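PDB 1UP7: 6-phospho-beta-glucosidase BglT from Thermotoga maritima, which hydrolyses cellobiose 6'-phosphate to glucose 6-phosphate and glucose, using NAD(+) and a manganese ion as a family 4 glycoside hydrolase. Local coordinates for residues K45-V48 with D49-R53; L116-F119 with P120-E124; P242-R245 with Y246-E250; A301-I304 with R305-T309. One frame throughout, in Å; residues are numbered along the deposited sequence.

Interaction 1. Residues K45-V48 with D49-R53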
loop_
_atom_site.group_PDB
_atom_site.type_symbol
_atom_site.label_atom_id
_atom_site.label_comp_id
_atom_site.label_asym_id
_atom_site.label_seq_id
_atom_site.Cartn_x
_atom_site.Cartn_y
_atom_site.Cartn_z
ATOM N N LYS A 45 -7.600 -12.675 48.361
ATOM C CA LYS A 45 -7.685 -13.882 49.173
ATOM C C LYS A 45 -9.138 -14.353 49.347
ATOM O O LYS A 45 -9.422 -15.549 49.279
ATOM C CB LYS A 45 -7.015 -13.655 50.527
ATOM C CG LYS A 45 -7.346 -14.678 51.609
ATOM C CD LYS A 45 -6.468 -15.925 51.466
ATOM C CE LYS A 45 -6.569 -16.811 52.723
ATOM N NZ LYS A 45 -6.293 -18.245 52.384
ATOM N N ILE A 46 -10.056 -13.410 49.565
ATOM C CA ILE A 46 -11.480 -13.733 49.649
ATOM C C ILE A 46 -11.961 -14.348 48.334
ATOM O O ILE A 46 -12.610 -15.391 48.341
ATOM C CB ILE A 46 -12.344 -12.488 50.014
ATOM C CG1 ILE A 46 -12.181 -12.117 51.492
ATOM C CG2 ILE A 46 -13.830 -12.714 49.692
ATOM C CD1 ILE A 46 -12.239 -10.579 51.714
ATOM N N VAL A 47 -11.616 -13.722 47.218
ATOM C CA VAL A 47 -12.034 -14.210 45.920
ATOM C C VAL A 47 -11.434 -15.581 45.592
ATOM O O VAL A 47 -12.156 -16.467 45.136
ATOM C CB VAL A 47 -11.738 -13.172 44.813
ATOM C CG1 VAL A 47 -12.174 -13.708 43.463
ATOM C CG2 VAL A 47 -12.421 -11.853 45.130
ATOM N N VAL A 48 -10.134 -15.755 45.849
ATOM C CA VAL A 48 -9.442 -17.019 45.573
ATOM C C VAL A 48 -9.908 -18.174 46.488
ATOM O O VAL A 48 -9.965 -19.338 46.050
ATOM C CB VAL A 48 -7.916 -16.856 45.546
ATOM C CG1 VAL A 48 -7.205 -18.215 45.507
ATOM C CG2 VAL A 48 -7.523 -16.008 44.333
ATOM N N ASP A 49 -10.284 -17.865 47.728
ATOM C CA ASP A 49 -10.836 -18.898 48.598
ATOM C C ASP A 49 -12.161 -19.395 48.039
ATOM O O ASP A 49 -12.453 -20.583 48.088
ATOM C CB ASP A 49 -11.092 -18.410 50.022
ATOM C CG ASP A 49 -9.842 -18.355 50.860
ATOM O OD1 ASP A 49 -8.796 -18.879 50.424
ATOM O OD2 ASP A 49 -9.803 -17.779 51.969
ATOM N N PHE A 50 -12.976 -18.472 47.528
ATOM C CA PHE A 50 -14.207 -18.836 46.838
ATOM C C PHE A 50 -13.891 -19.659 45.570
ATOM O O PHE A 50 -14.509 -20.701 45.346
ATOM C CB PHE A 50 -15.057 -17.583 46.550
ATOM C CG PHE A 50 -16.313 -17.831 45.731
ATOM C CD1 PHE A 50 -17.155 -18.907 45.987
ATOM C CD2 PHE A 50 -16.677 -16.940 44.730
ATOM C CE1 PHE A 50 -18.330 -19.110 45.234
ATOM C CE2 PHE A 50 -17.851 -17.131 43.988
ATOM C CZ PHE A 50 -18.668 -18.226 44.236
ATOM N N VAL A 51 -12.909 -19.216 44.788
ATOM C CA VAL A 51 -12.440 -19.960 43.621
ATOM C C VAL A 51 -12.086 -21.411 43.939
ATOM O O VAL A 51 -12.530 -22.322 43.216
ATOM C CB VAL A 51 -11.239 -19.257 42.899
ATOM C CG1 VAL A 51 -10.601 -20.191 41.853
ATOM C CG2 VAL A 51 -11.689 -17.987 42.257
ATOM N N LYS A 52 -11.315 -21.618 45.017
ATOM C CA LYS A 52 -10.904 -22.957 45.454
ATOM C C LYS A 52 -12.104 -23.840 45.740
ATOM O O LYS A 52 -12.079 -25.051 45.483
ATOM C CB LYS A 52 -10.026 -22.897 46.711
ATOM C CG LYS A 52 -8.583 -22.476 46.472
ATOM C CD LYS A 52 -7.726 -22.761 47.686
ATOM C CE LYS A 52 -6.291 -22.252 47.488
ATOM N NZ LYS A 52 -5.957 -20.919 48.133
ATOM N N ARG A 53 -13.148 -23.241 46.296
ATOM C CA ARG A 53 -14.391 -23.956 46.591
ATOM C C ARG A 53 -15.074 -24.403 45.280
ATOM O O ARG A 53 -15.643 -25.488 45.221
ATOM C CB ARG A 53 -15.328 -23.062 47.385
ATOM C CG ARG A 53 -15.702 -23.531 48.773
ATOM C CD ARG A 53 -15.718 -22.464 49.868
ATOM N NE ARG A 53 -16.580 -21.312 49.584
ATOM C CZ ARG A 53 -16.229 -20.027 49.783
ATOM N NH1 ARG A 53 -15.045 -19.706 50.266
ATOM N NH2 ARG A 53 -17.077 -19.054 49.506
#

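Interaction 2. Residues L116-F119 with P120-E124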
loop_
_atom_site.group_PDB
_atom_site.type_symbol
_atom_site.label_atom_id
_atom_site.label_comp_id
_atom_site.label_asym_id
_atom_site.label_seq_id
_atom_site.Cartn_x
_atom_site.Cartn_y
_atom_site.Cartn_z
ATOM N N LEU A 116 -3.312 6.408 29.914
ATOM C CA LEU A 116 -2.083 6.944 30.516
ATOM C C LEU A 116 -1.726 6.239 31.811
ATOM O O LEU A 116 -0.545 6.095 32.111
ATOM C CB LEU A 116 -2.181 8.451 30.806
ATOM C CG LEU A 116 -2.183 9.400 29.608
ATOM C CD1 LEU A 116 -2.338 10.830 30.113
ATOM C CD2 LEU A 116 -0.938 9.226 28.697
ATOM N N ARG A 117 -2.730 5.846 32.601
ATOM C CA ARG A 117 -2.477 5.069 33.813
ATOM C C ARG A 117 -2.034 3.656 33.463
ATOM O O ARG A 117 -1.218 3.071 34.185
ATOM C CB ARG A 117 -3.719 4.985 34.701
ATOM C CG ARG A 117 -3.908 6.114 35.702
ATOM C CD ARG A 117 -4.836 5.809 36.913
ATOM N NE ARG A 117 -6.031 5.107 36.477
ATOM C CZ ARG A 117 -7.047 5.701 35.860
ATOM N NH1 ARG A 117 -7.012 7.025 35.668
ATOM N NH2 ARG A 117 -8.097 4.976 35.457
ATOM N N ALA A 118 -2.573 3.094 32.379
ATOM C CA ALA A 118 -2.281 1.716 32.024
ATOM C C ALA A 118 -0.868 1.537 31.464
ATOM O O ALA A 118 -0.203 0.599 31.824
ATOM C CB ALA A 118 -3.328 1.177 31.035
ATOM N N PHE A 119 -0.434 2.439 30.586
ATOM C CA PHE A 119 0.794 2.249 29.811
ATOM C C PHE A 119 2.043 1.881 30.648
ATOM O O PHE A 119 2.738 0.919 30.311
ATOM C CB PHE A 119 1.084 3.470 28.864
ATOM C CG PHE A 119 0.071 3.653 27.729
ATOM C CD1 PHE A 119 -0.740 2.589 27.298
ATOM C CD2 PHE A 119 -0.042 4.886 27.081
ATOM C CE1 PHE A 119 -1.662 2.751 26.245
ATOM C CE2 PHE A 119 -0.954 5.069 26.022
ATOM C CZ PHE A 119 -1.775 4.004 25.612
ATOM N N PRO A 120 2.352 2.622 31.723
ATOM C CA PRO A 120 3.538 2.278 32.548
ATOM C C PRO A 120 3.457 0.881 33.189
ATOM O O PRO A 120 4.462 0.169 33.251
ATOM C CB PRO A 120 3.563 3.363 33.639
ATOM C CG PRO A 120 2.661 4.469 33.124
ATOM C CD PRO A 120 1.648 3.820 32.242
ATOM N N ILE A 121 2.275 0.500 33.646
ATOM C CA ILE A 121 2.081 -0.809 34.240
ATOM C C ILE A 121 2.199 -1.902 33.186
ATOM O O ILE A 121 2.912 -2.886 33.437
ATOM C CB ILE A 121 0.751 -0.857 35.040
ATOM C CG1 ILE A 121 0.824 0.072 36.262
ATOM C CG2 ILE A 121 0.458 -2.255 35.542
ATOM C CD1 ILE A 121 -0.596 0.559 36.782
ATOM N N VAL A 122 1.577 -1.728 32.004
ATOM C CA VAL A 122 1.724 -2.757 30.982
ATOM C C VAL A 122 3.163 -2.842 30.436
ATOM O O VAL A 122 3.641 -3.944 30.132
ATOM C CB VAL A 122 0.620 -2.766 29.857
ATOM C CG1 VAL A 122 -0.731 -2.238 30.347
ATOM C CG2 VAL A 122 1.078 -2.104 28.635
ATOM N N GLU A 123 3.863 -1.699 30.380
ATOM C CA GLU A 123 5.236 -1.665 29.923
ATOM C C GLU A 123 6.096 -2.559 30.794
ATOM O O GLU A 123 6.854 -3.402 30.295
ATOM C CB GLU A 123 5.794 -0.231 29.947
ATOM C CG GLU A 123 6.258 0.206 28.582
ATOM C CD GLU A 123 6.790 1.614 28.532
ATOM O OE1 GLU A 123 6.286 2.478 29.287
ATOM O OE2 GLU A 123 7.732 1.832 27.714
ATOM N N GLU A 124 5.946 -2.393 32.103
ATOM C CA GLU A 124 6.704 -3.164 33.083
ATOM C C GLU A 124 6.338 -4.648 33.006
ATOM O O GLU A 124 7.226 -5.519 32.952
ATOM C CB GLU A 124 6.451 -2.591 34.495
ATOM C CG GLU A 124 7.539 -2.917 35.523
ATOM C CD GLU A 124 6.995 -2.938 36.969
ATOM O OE1 GLU A 124 6.982 -1.856 37.661
ATOM O OE2 GLU A 124 6.569 -4.040 37.419
#

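Interaction 3. Residues P242-R245 with Y246-E250. With G6P (6-O-phosphono-alpha-D-glucopyranose), chain J.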
loop_
_atom_site.group_PDB
_atom_site.type_symbol
_atom_site.label_atom_id
_atom_site.label_comp_id
_atom_site.label_asym_id
_atom_site.label_seq_id
_atom_site.Cartn_x
_atom_site.Cartn_y
_atom_site.Cartn_z
ATOM N N PRO A 242 -22.703 -0.588 20.571
ATOM C CA PRO A 242 -23.546 0.349 21.358
ATOM C C PRO A 242 -22.759 1.569 21.847
ATOM O O PRO A 242 -23.337 2.625 22.062
ATOM C CB PRO A 242 -24.015 -0.489 22.575
ATOM C CG PRO A 242 -23.765 -1.938 22.201
ATOM C CD PRO A 242 -22.647 -1.943 21.162
ATOM N N TYR A 243 -21.449 1.418 21.961
ATOM C CA TYR A 243 -20.574 2.528 22.336
ATOM C C TYR A 243 -20.547 3.662 21.330
ATOM O O TYR A 243 -20.080 4.756 21.665
ATOM C CB TYR A 243 -19.156 2.036 22.536
ATOM C CG TYR A 243 -18.914 1.428 23.895
ATOM C CD1 TYR A 243 -19.317 0.105 24.182
ATOM C CD2 TYR A 243 -18.263 2.167 24.900
ATOM C CE1 TYR A 243 -19.086 -0.453 25.448
ATOM C CE2 TYR A 243 -18.042 1.636 26.159
ATOM C CZ TYR A 243 -18.438 0.337 26.432
ATOM O OH TYR A 243 -18.212 -0.184 27.688
ATOM N N LEU A 244 -21.027 3.396 20.115
ATOM C CA LEU A 244 -21.112 4.425 19.093
ATOM C C LEU A 244 -22.100 5.494 19.521
ATOM O O LEU A 244 -22.055 6.587 19.017
ATOM C CB LEU A 244 -21.473 3.850 17.716
ATOM C CG LEU A 244 -20.305 3.687 16.731
ATOM C CD1 LEU A 244 -19.352 4.928 16.634
ATOM C CD2 LEU A 244 -19.495 2.423 17.087
ATOM N N ARG A 245 -22.973 5.167 20.461
ATOM C CA ARG A 245 -23.958 6.117 20.974
ATOM C C ARG A 245 -23.278 7.384 21.496
ATOM O O ARG A 245 -23.840 8.463 21.396
ATOM C CB ARG A 245 -24.746 5.526 22.138
ATOM C CG ARG A 245 -25.972 4.714 21.759
ATOM C CD ARG A 245 -26.590 4.007 23.004
ATOM N NE ARG A 245 -25.476 3.622 23.890
ATOM C CZ ARG A 245 -25.566 3.335 25.182
ATOM N NH1 ARG A 245 -26.741 3.415 25.809
ATOM N NH2 ARG A 245 -24.464 2.979 25.857
ATOM N N TYR A 246 -22.078 7.235 22.055
ATOM C CA TYR A 246 -21.342 8.370 22.642
ATOM C C TYR A 246 -20.865 9.339 21.597
ATOM O O TYR A 246 -20.750 10.522 21.885
ATOM C CB TYR A 246 -20.146 7.922 23.509
ATOM C CG TYR A 246 -20.569 7.095 24.701
ATOM C CD1 TYR A 246 -21.158 7.684 25.812
ATOM C CD2 TYR A 246 -20.396 5.704 24.706
ATOM C CE1 TYR A 246 -21.579 6.918 26.903
ATOM C CE2 TYR A 246 -20.809 4.922 25.782
ATOM C CZ TYR A 246 -21.415 5.538 26.868
ATOM O OH TYR A 246 -21.824 4.761 27.936
ATOM N N TYR A 247 -20.612 8.827 20.400
ATOM C CA TYR A 247 -20.241 9.634 19.257
ATOM C C TYR A 247 -21.445 10.201 18.544
ATOM O O TYR A 247 -21.482 11.401 18.354
ATOM C CB TYR A 247 -19.436 8.797 18.292
ATOM C CG TYR A 247 -18.106 8.391 18.839
ATOM C CD1 TYR A 247 -17.989 7.263 19.653
ATOM C CD2 TYR A 247 -16.968 9.110 18.528
ATOM C CE1 TYR A 247 -16.784 6.870 20.150
ATOM C CE2 TYR A 247 -15.721 8.711 19.000
ATOM C CZ TYR A 247 -15.642 7.596 19.814
ATOM O OH TYR A 247 -14.438 7.177 20.296
ATOM N N LEU A 248 -22.438 9.363 18.211
ATOM C CA LEU A 248 -23.518 9.750 17.314
ATOM C C LEU A 248 -24.749 10.294 18.051
ATOM O O LEU A 248 -25.637 10.917 17.461
ATOM C CB LEU A 248 -23.898 8.569 16.430
ATOM C CG LEU A 248 -22.824 8.236 15.406
ATOM C CD1 LEU A 248 -23.037 6.798 15.094
ATOM C CD2 LEU A 248 -22.904 9.129 14.143
ATOM N N MET A 249 -24.780 10.028 19.359
ATOM C CA MET A 249 -25.824 10.509 20.277
ATOM C C MET A 249 -25.206 11.294 21.461
ATOM O O MET A 249 -25.660 11.171 22.616
ATOM C CB MET A 249 -26.666 9.342 20.818
ATOM C CG MET A 249 -27.488 8.622 19.774
ATOM S SD MET A 249 -28.295 7.136 20.411
ATOM C CE MET A 249 -29.283 7.772 21.494
ATOM N N GLU A 250 -24.198 12.105 21.157
ATOM C CA GLU A 250 -23.407 12.762 22.183
ATOM C C GLU A 250 -24.248 13.602 23.137
ATOM O O GLU A 250 -24.139 13.395 24.352
ATOM C CB GLU A 250 -22.291 13.633 21.616
ATOM C CG GLU A 250 -21.308 14.080 22.668
ATOM C CD GLU A 250 -20.191 14.963 22.117
ATOM O OE1 GLU A 250 -20.005 15.067 20.883
ATOM O OE2 GLU A 250 -19.500 15.582 22.937
HETATM C C1 G6P J . -19.237 -3.762 28.557
HETATM C C2 G6P J . -17.895 -3.451 27.840
HETATM C C3 G6P J . -16.733 -3.629 28.817
HETATM C C4 G6P J . -16.940 -2.637 29.950
HETATM C C5 G6P J . -18.246 -3.007 30.680
HETATM C C6 G6P J . -18.530 -2.015 31.800
HETATM O O1 G6P J . -20.408 -3.568 27.742
HETATM O O2 G6P J . -17.653 -4.272 26.698
HETATM O O3 G6P J . -15.452 -3.469 28.197
HETATM O O4 G6P J . -15.797 -2.602 30.806
HETATM O O5 G6P J . -19.382 -2.999 29.777
HETATM O O6 G6P J . -19.214 -2.640 32.874
HETATM P P G6P J . -19.108 -2.054 34.370
HETATM O O1P G6P J . -19.781 -3.071 35.263
HETATM O O2P G6P J . -19.792 -0.713 34.588
HETATM O O3P G6P J . -17.646 -1.945 34.700
#

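Interaction 4. Residues A301-I304 with R305-T309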
loop_
_atom_site.group_PDB
_atom_site.type_symbol
_atom_site.label_atom_id
_atom_site.label_comp_id
_atom_site.label_asym_id
_atom_site.label_seq_id
_atom_site.Cartn_x
_atom_site.Cartn_y
_atom_site.Cartn_z
ATOM N N ALA A 301 -11.526 -18.053 27.877
ATOM C CA ALA A 301 -11.335 -19.487 28.021
ATOM C C ALA A 301 -11.395 -20.185 26.662
ATOM O O ALA A 301 -10.567 -21.062 26.372
ATOM C CB ALA A 301 -12.382 -20.080 28.981
ATOM N N HIS A 302 -12.382 -19.798 25.856
ATOM C CA HIS A 302 -12.547 -20.319 24.511
ATOM C C HIS A 302 -11.324 -19.978 23.643
ATOM O O HIS A 302 -10.822 -20.844 22.915
ATOM C CB HIS A 302 -13.862 -19.794 23.905
ATOM C CG HIS A 302 -15.064 -20.604 24.294
ATOM N ND1 HIS A 302 -16.132 -20.818 23.440
ATOM C CD2 HIS A 302 -15.357 -21.278 25.436
ATOM C CE1 HIS A 302 -17.032 -21.576 24.044
ATOM N NE2 HIS A 302 -16.585 -21.867 25.254
ATOM N N LEU A 303 -10.831 -18.741 23.764
ATOM C CA LEU A 303 -9.602 -18.309 23.093
ATOM C C LEU A 303 -8.405 -19.187 23.475
ATOM O O LEU A 303 -7.691 -19.696 22.606
ATOM C CB LEU A 303 -9.293 -16.829 23.356
ATOM C CG LEU A 303 -7.994 -16.365 22.673
ATOM C CD1 LEU A 303 -8.063 -16.530 21.121
ATOM C CD2 LEU A 303 -7.554 -14.928 23.071
ATOM N N ILE A 304 -8.220 -19.394 24.778
ATOM C CA ILE A 304 -7.118 -20.205 25.290
ATOM C C ILE A 304 -7.237 -21.678 24.830
ATOM O O ILE A 304 -6.271 -22.294 24.416
ATOM C CB ILE A 304 -7.003 -20.064 26.852
ATOM C CG1 ILE A 304 -6.354 -18.741 27.222
ATOM C CG2 ILE A 304 -6.175 -21.207 27.475
ATOM C CD1 ILE A 304 -6.461 -18.371 28.726
ATOM N N ARG A 305 -8.441 -22.219 24.905
ATOM C CA ARG A 305 -8.750 -23.550 24.420
ATOM C C ARG A 305 -8.314 -23.732 22.955
ATOM O O ARG A 305 -7.632 -24.698 22.628
ATOM C CB ARG A 305 -10.254 -23.787 24.585
ATOM C CG ARG A 305 -10.771 -25.183 24.292
ATOM C CD ARG A 305 -11.762 -25.218 23.125
ATOM N NE ARG A 305 -13.132 -24.926 23.505
ATOM C CZ ARG A 305 -13.921 -24.007 22.932
ATOM N NH1 ARG A 305 -13.508 -23.223 21.936
ATOM N NH2 ARG A 305 -15.153 -23.871 23.380
ATOM N N ASP A 306 -8.676 -22.796 22.081
ATOM C CA ASP A 306 -8.419 -22.952 20.640
ATOM C C ASP A 306 -6.984 -22.546 20.287
ATOM O O ASP A 306 -6.455 -22.926 19.254
ATOM C CB ASP A 306 -9.469 -22.218 19.791
ATOM C CG ASP A 306 -10.874 -22.672 20.101
ATOM O OD1 ASP A 306 -11.018 -23.831 20.548
ATOM O OD2 ASP A 306 -11.905 -21.961 19.966
ATOM N N LEU A 307 -6.349 -21.804 21.173
ATOM C CA LEU A 307 -4.907 -21.551 21.078
ATOM C C LEU A 307 -4.127 -22.803 21.464
ATOM O O LEU A 307 -3.012 -23.008 20.991
ATOM C CB LEU A 307 -4.523 -20.412 22.008
ATOM C CG LEU A 307 -3.950 -19.056 21.561
ATOM C CD1 LEU A 307 -3.809 -18.843 20.077
ATOM C CD2 LEU A 307 -4.732 -17.974 22.165
ATOM N N GLU A 308 -4.724 -23.654 22.297
ATOM C CA GLU A 308 -4.084 -24.910 22.722
ATOM C C GLU A 308 -4.258 -26.097 21.785
ATOM O O GLU A 308 -3.391 -26.933 21.745
ATOM C CB GLU A 308 -4.557 -25.316 24.126
ATOM C CG GLU A 308 -3.857 -24.559 25.223
ATOM C CD GLU A 308 -2.390 -24.915 25.268
ATOM O OE1 GLU A 308 -2.096 -26.070 25.657
ATOM O OE2 GLU A 308 -1.540 -24.064 24.888
ATOM N N THR A 309 -5.368 -26.189 21.061
ATOM C CA THR A 309 -5.560 -27.300 20.120
ATOM C C THR A 309 -5.102 -26.918 18.713
ATOM O O THR A 309 -4.736 -25.767 18.437
ATOM C CB THR A 309 -7.038 -27.705 20.018
ATOM O OG1 THR A 309 -7.770 -26.586 19.483
ATOM C CG2 THR A 309 -7.635 -28.005 21.393
#

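Interaction 1. Residues K45-V48 with D49-R53
Lys45 and Asp49 stand one turn apart on helix 41-55, the helical limb of the Rossmann beta-alpha-beta unit between strands 33-37 and 60-63, and illustrate how an i to i+4 pair can be joined through backbone and side chain at once. The carbonyl O of Lys45 receives Asp49 N at 2.9 Å. The ammonium of Lys45 reaches Asp49 in a salt bridge, its NZ lying 3.2 Å from Asp49 OD1 on the syn side of the carboxylate. The lysine arrives there by leaving with CG opposite its own backbone N (chi1 164°) and then bending at chi2, which carries CD and CE across the carboxylate. Ile46 gives its carbonyl to Phe50 N, while its side chain turns to Tyr278 of helix 263-278. Val47 O accepts Val51 N at 2.9 Å, and the two side chains barely touch, both resting on Thr15 of helix 15-25. Val48, packed on Val61 and Ile63 of strand 60-63, binds Lys52 N through its O at 2.8 Å; Lys52 bends at its last torsion and brings NZ to 4.0 Å from Val48 CG1. This places Lys52 NZ 5.0 Å from Lys45 NZ. The carboxylate of Asp49 therefore probably tempers the repulsion between two like charges on the exposed face, whereas the valine face is held by apolar contact.

Interaction 2. Residues L116-F119 with P120-E124
Phe119 and Pro120 are the neighbours on which this turn of helix 109-131 pivots, a clear case of a proline built into the middle of a long helix. Having no N-H, Pro120 cannot bond to the turn before, and its ring carbon CD lies 3.2 Å from Leu116 O. The helix is kinked at this point. The same CD also lies 3.4 Å from Phe119 CB. The phenyl group of Phe119, its CG opposite the carbonyl carbon (chi1 -67°), stacks on Phe150 and meets His146 and Tyr375 edge-to-face.

Regular i to i+4 bonding is found again from Val122 N. Phe119 O receives Glu123 N at 2.9 Å, and Ala118 O takes Val122 N at 2.9 Å in a nearly straight bond (169° at the hydrogen). Val122 CG1 also closes on this carbonyl, 3.2 Å from Ala118 O and 4.3 Å from Ala118 CB. Ile121 faces another way, where its CD1 approaches Arg117 O and its side chain touches the bound NAD; Arg117 itself pairs with Asp92.

The chemistry of the turn is thus uneven along its carbonyls: Leu116 O faces a ring carbon of Pro120 where an N-H would otherwise point, while Ala118 O and Phe119 O keep their amide donors.

Interaction 3. Residues P242-R245 with Y246-E250
Leu244 O is gripped twice, by Leu248 N at 2.9 Å and more weakly by Tyr247 N, at the start of the one-turn helix 245-248 that follows strand 239-240 in the C-terminal domain. The Leu248 bond runs nearly straight out from the carbonyl. The preceding turn is looser: Tyr243 O takes Tyr246 N at 3.2 Å, from well above its carbonyl plane, while the ring edges of Tyr246 and Tyr247 also face this oxygen.

Tyr243, the proton acceptor of the active site, lies side by side with Tyr246, their ring planes inclined at 51° and Tyr243 CD2 3.9 Å from Tyr246 CE2. Tyr243 OH extends into the sugar pocket and lies 3.3 Å from C2 of the bound glucose 6-phosphate, a position consistent with proton removal at that carbon. Arg245 folds back by a bend at chi3: its N and NE approach Pro242 O from opposite faces, and NH1 pairs with Glu226. Where the helix ends, Leu248 and Met249 pack on Val396 of the second subunit. Arg245 O accepts Met249 N at 2.7 Å, and Met249 SD crosses the arginine chain 3.6 Å from Arg245 CG.

Interaction 4. Residues A301-I304 with R305-T309
Leu303 and Leu307 lie side by side on the inward face of helix 296-308, an amphipathic helix of the C-terminal domain set against strands 76-79 and 333-341. Leu303 CG comes 3.7 Å from Leu307 CD2, and both leucines rest on Val340. Leu303 sends CG opposite its own backbone N (chi1 179°), which carries its branch along the helix towards Leu307. Ile304, on the same buried side, packs on Tyr76 and Ile78. Leu307 N bonds Leu303 O at 2.9 Å; the last bond, Glu308 N to Ile304 O at 3.0 Å, is more bent.

Against this buried apolar side stands a polar flank that is nearer solvent and yet closely set, with His302 and Arg305 partly exposed. Here these two side chains point the same way, and the guanidinium comes over one face of the imidazole with the two planes 49° apart. The arginine reaches this place by bending at both chi2 and chi3. Its other terminal nitrogen is engaged with the next residue, Arg305 NH1 standing 2.9 Å from OD1 of the buried Asp306 in a salt bridge. That carboxylate has a second partner, His315 of strand 313-320, through OD2, so the arginine and a strand histidine share one acid. A carboxylate placed in this way would be expected to hold the arginine's rotation and so to fix the position of NH2. The charged end of Glu308, for its part, turns to Lys75. Arg305 NH2 finally sits over the centre of the His302 ring, 3.0 Å from His302 CE1.

In the fold
Interactions 1, 2 and 4 lie within helices, and interaction 3 in a turn that enters a short one, yet in each the chemistry follows the place in the fold. Interactions 1 and 2 belong to the Rossmann part, about 28 Å apart between centres, whereas interactions 3 and 4 lie in the C-terminal domain, on opposite sides of the chain's centre. Interactions 2 and 4 are buried: the first combines a proline kink with aromatic packing, while the second divides into an apolar and an ionic flank. Interaction 1 is only partly buried and carries its salt bridge on the solvent side. Interaction 3, also partly buried, alone links the sugar pocket with a neighbouring subunit.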